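Local atomic coordinates of stress responsive alpha-beta protein (Jannaschia sp., PDB entry 3BB5), a protein that is of unknown function but adopts a dimeric ferredoxin-like fold and belongs to the stress-responsive alpha/beta-barrel family. Residues A[63-67]-A[68-72]. Numbering follows the deposited sequence.
Sequences NRDFE and QKSER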
ATOM      1  N   ASN A  63       0.848  -1.686 -10.748  1.00 35.37           N
ATOM      2  CA  ASN A  63      -0.458  -1.911 -10.189  1.00 35.59           C
ATOM      3  C   ASN A  63      -1.375  -2.582 -11.229  1.00 36.81           C
ATOM      4  O   ASN A  63      -1.866  -1.936 -12.168  1.00 36.96           O
ATOM      5  CB  ASN A  63      -1.015  -0.564  -9.720  1.00 34.60           C
ATOM      6  CG  ASN A  63      -2.353  -0.675  -9.030  1.00 35.07           C
ATOM      7  OD1 ASN A  63      -2.822  -1.761  -8.686  1.00 32.94           O
ATOM      8  ND2 ASN A  63      -2.977   0.477  -8.808  1.00 32.25           N
ATOM      9  N   ARG A  64      -1.651  -3.872 -11.015  1.00 38.29           N
ATOM     10  CA  ARG A  64      -2.588  -4.616 -11.843  1.00 36.32           C
ATOM     11  C   ARG A  64      -4.042  -4.237 -11.559  1.00 39.77           C
ATOM     12  O   ARG A  64      -4.930  -4.518 -12.362  1.00 39.16           O
ATOM     13  CB  ARG A  64      -2.395  -6.109 -11.614  1.00 37.21           C
ATOM     14  CG  ARG A  64      -0.989  -6.600 -11.858  1.00 36.63           C
ATOM     15  CD  ARG A  64      -0.513  -6.225 -13.272  1.00 38.53           C
ATOM     16  NE  ARG A  64       0.772  -6.845 -13.567  1.00 43.35           N
ATOM     17  CZ  ARG A  64       1.587  -6.492 -14.570  1.00 46.81           C
ATOM     18  NH1 ARG A  64       1.279  -5.496 -15.401  1.00 43.23           N
ATOM     19  NH2 ARG A  64       2.743  -7.129 -14.728  1.00 41.86           N
ATOM     20  N   ASP A  65      -4.301  -3.615 -10.405  1.00 42.60           N
ATOM     21  CA  ASP A  65      -5.623  -3.040 -10.107  1.00 41.08           C
ATOM     22  C   ASP A  65      -6.766  -3.891 -10.628  1.00 40.67           C
ATOM     23  O   ASP A  65      -7.616  -3.422 -11.379  1.00 41.55           O
ATOM     24  CB  ASP A  65      -5.756  -1.631 -10.698  1.00 40.58           C
ATOM     25  CG  ASP A  65      -6.962  -0.883 -10.153  1.00 41.55           C
ATOM     26  OD1 ASP A  65      -7.556  -1.260  -9.093  1.00 46.43           O
ATOM     27  OD2 ASP A  65      -7.310   0.109 -10.785  1.00 42.96           O
ATOM     28  N   PHE A  66      -6.817  -5.131 -10.179  1.00 41.06           N
ATOM     29  CA  PHE A  66      -7.766  -6.090 -10.719  1.00 40.02           C
ATOM     30  C   PHE A  66      -9.246  -5.673 -10.579  1.00 41.81           C
ATOM     31  O   PHE A  66     -10.088  -6.096 -11.379  1.00 42.43           O
ATOM     32  CB  PHE A  66      -7.516  -7.461 -10.082  1.00 38.67           C
ATOM     33  CG  PHE A  66      -6.172  -8.046 -10.409  1.00 37.20           C
ATOM     34  CD1 PHE A  66      -5.835  -8.368 -11.728  1.00 37.60           C
ATOM     35  CD2 PHE A  66      -5.245  -8.286  -9.416  1.00 35.82           C
ATOM     36  CE1 PHE A  66      -4.587  -8.939 -12.038  1.00 34.55           C
ATOM     37  CE2 PHE A  66      -4.012  -8.840  -9.712  1.00 30.88           C
ATOM     38  CZ  PHE A  66      -3.685  -9.167 -11.036  1.00 37.16           C
ATOM     39  N   GLU A  67      -9.557  -4.842  -9.587  1.00 42.48           N
ATOM     40  CA  GLU A  67     -10.940  -4.381  -9.331  1.00 43.44           C
ATOM     41  C   GLU A  67     -11.247  -2.978  -9.851  1.00 42.62           C
ATOM     42  O   GLU A  67     -12.350  -2.471  -9.651  1.00 41.53           O
ATOM     43  CB  GLU A  67     -11.222  -4.397  -7.832  1.00 43.70           C
ATOM     44  CG  GLU A  67     -11.065  -5.756  -7.205  1.00 47.76           C
ATOM     45  CD  GLU A  67     -11.249  -5.711  -5.713  1.00 53.23           C
ATOM     46  OE1 GLU A  67     -12.318  -5.213  -5.274  1.00 60.69           O
ATOM     47  OE2 GLU A  67     -10.330  -6.162  -4.980  1.00 56.18           O
ATOM     48  N   GLN A  68     -10.263  -2.364 -10.501  1.00 44.29           N
ATOM     49  CA  GLN A  68     -10.377  -1.031 -11.117  1.00 45.12           C
ATOM     50  C   GLN A  68     -10.755   0.043 -10.095  1.00 43.00           C
ATOM     51  O   GLN A  68     -11.615   0.897 -10.360  1.00 43.98           O
ATOM     52  CB  GLN A  68     -11.358  -1.049 -12.304  1.00 46.30           C
ATOM     53  CG  GLN A  68     -11.003  -2.067 -13.409  1.00 51.46           C
ATOM     54  CD  GLN A  68     -10.392  -1.414 -14.654  1.00 65.86           C
ATOM     55  OE1 GLN A  68     -10.430  -0.183 -14.825  1.00 71.77           O
ATOM     56  NE2 GLN A  68      -9.839  -2.244 -15.546  1.00 69.88           N
ATOM     57  N   LYS A  69     -10.107  -0.012  -8.937  1.00 41.02           N
ATOM     58  CA  LYS A  69     -10.346   0.943  -7.835  1.00 40.33           C
ATOM     59  C   LYS A  69      -9.119   1.778  -7.455  1.00 39.60           C
ATOM     60  O   LYS A  69      -9.088   2.347  -6.369  1.00 41.54           O
ATOM     61  CB  LYS A  69     -10.854   0.215  -6.573  1.00 38.49           C
ATOM     62  CG  LYS A  69     -12.099  -0.603  -6.770  1.00 37.19           C
ATOM     63  CD  LYS A  69     -12.626  -1.187  -5.463  1.00 40.91           C
ATOM     64  CE  LYS A  69     -13.165  -0.108  -4.500  1.00 44.72           C
ATOM     65  NZ  LYS A  69     -14.190   0.828  -5.104  1.00 46.09           N
ATOM     66  N   SER A  70      -8.126   1.837  -8.338  1.00 38.61           N
ATOM     67  CA  SER A  70      -6.939   2.675  -8.169  1.00 38.92           C
ATOM     68  C   SER A  70      -6.272   3.000  -9.515  1.00 39.84           C
ATOM     69  O   SER A  70      -5.044   3.086  -9.609  1.00 37.20           O
ATOM     70  CB  SER A  70      -5.939   1.968  -7.275  1.00 39.07           C
ATOM     71  OG  SER A  70      -5.642   0.684  -7.781  1.00 35.86           O
ATOM     72  N   GLU A  71      -7.095   3.235 -10.533  1.00 41.18           N
ATOM     73  CA  GLU A  71      -6.635   3.443 -11.916  1.00 44.57           C
ATOM     74  C   GLU A  71      -5.709   4.658 -12.146  1.00 43.16           C
ATOM     75  O   GLU A  71      -4.965   4.713 -13.125  1.00 43.89           O
ATOM     76  CB  GLU A  71      -7.837   3.468 -12.882  1.00 46.31           C
ATOM     77  CG  GLU A  71      -8.421   2.049 -13.183  1.00 58.03           C
ATOM     78  CD  GLU A  71      -7.404   1.060 -13.852  1.00 70.67           C
ATOM     79  OE1 GLU A  71      -6.887   1.372 -14.959  1.00 83.80           O
ATOM     80  OE2 GLU A  71      -7.132  -0.031 -13.289  1.00 66.00           O
ATOM     81  N   ARG A  72      -5.727   5.589 -11.213  1.00 42.36           N
ATOM     82  CA  ARG A  72      -4.859   6.754 -11.204  1.00 41.08           C
ATOM     83  C   ARG A  72      -3.391   6.409 -10.965  1.00 40.16           C
ATOM     84  O   ARG A  72      -2.509   7.155 -11.363  1.00 40.38           O
ATOM     85  CB  ARG A  72      -5.362   7.645 -10.078  1.00 43.09           C
ATOM     86  CG  ARG A  72      -4.805   9.027  -9.946  1.00 51.33           C
ATOM     87  CD  ARG A  72      -5.499   9.666  -8.745  1.00 62.65           C
ATOM     88  NE  ARG A  72      -5.134  11.059  -8.500  1.00 72.77           N
ATOM     89  CZ  ARG A  72      -5.556  11.767  -7.450  1.00 76.81           C
ATOM     90  NH1 ARG A  72      -6.372  11.232  -6.550  1.00 77.23           N
ATOM     91  NH2 ARG A  72      -5.159  13.025  -7.296  1.00 78.21           N
TER
HETATM   92  O   HOH W   1      -3.948   0.581 -13.095  1.00 49.81           O
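The long loop joining the antiparallel strands 55-62 and 75-81 folds back on itself around the carboxylate of D65, with a type I beta turn from D65 to Q68 at its bend. The turn is closed by Q68 N donating to D65 O (3.0 Å), the donor lying well above the carbonyl plane. The D65 carboxylate, set by CG anti to the backbone N (chi1 -167°), accepts two successive amides. K69 N reaches the syn side of OD1 at 2.8 Å, close to the carboxylate plane, whereas S70 N meets OD2 at 3.1 Å from above that plane. N63 ND2 donates almost straight to S70 OG (2.9 Å, 168°), which lies in the amide plane; ND2 also hydrogen-bonds to Y73 O, and S70 OG to V116 O of the second subunit. F66 N forms a hydrogen bond to D118 OD2 of that subunit, placing the loop at the dimer interface. E71, its chain bent at chi2, brings OE2 to 2.5 Å from D65 OD2, with the carboxylate planes 12° apart. An alanine in place of D65 would probably leave the K69 and S70 amides without their carboxylate acceptors and E71 OE2 without its close oxygen neighbour. Two acid oxygens this near imply that one group probably holds a proton, so the pair is likely to carry less than its full negative charge.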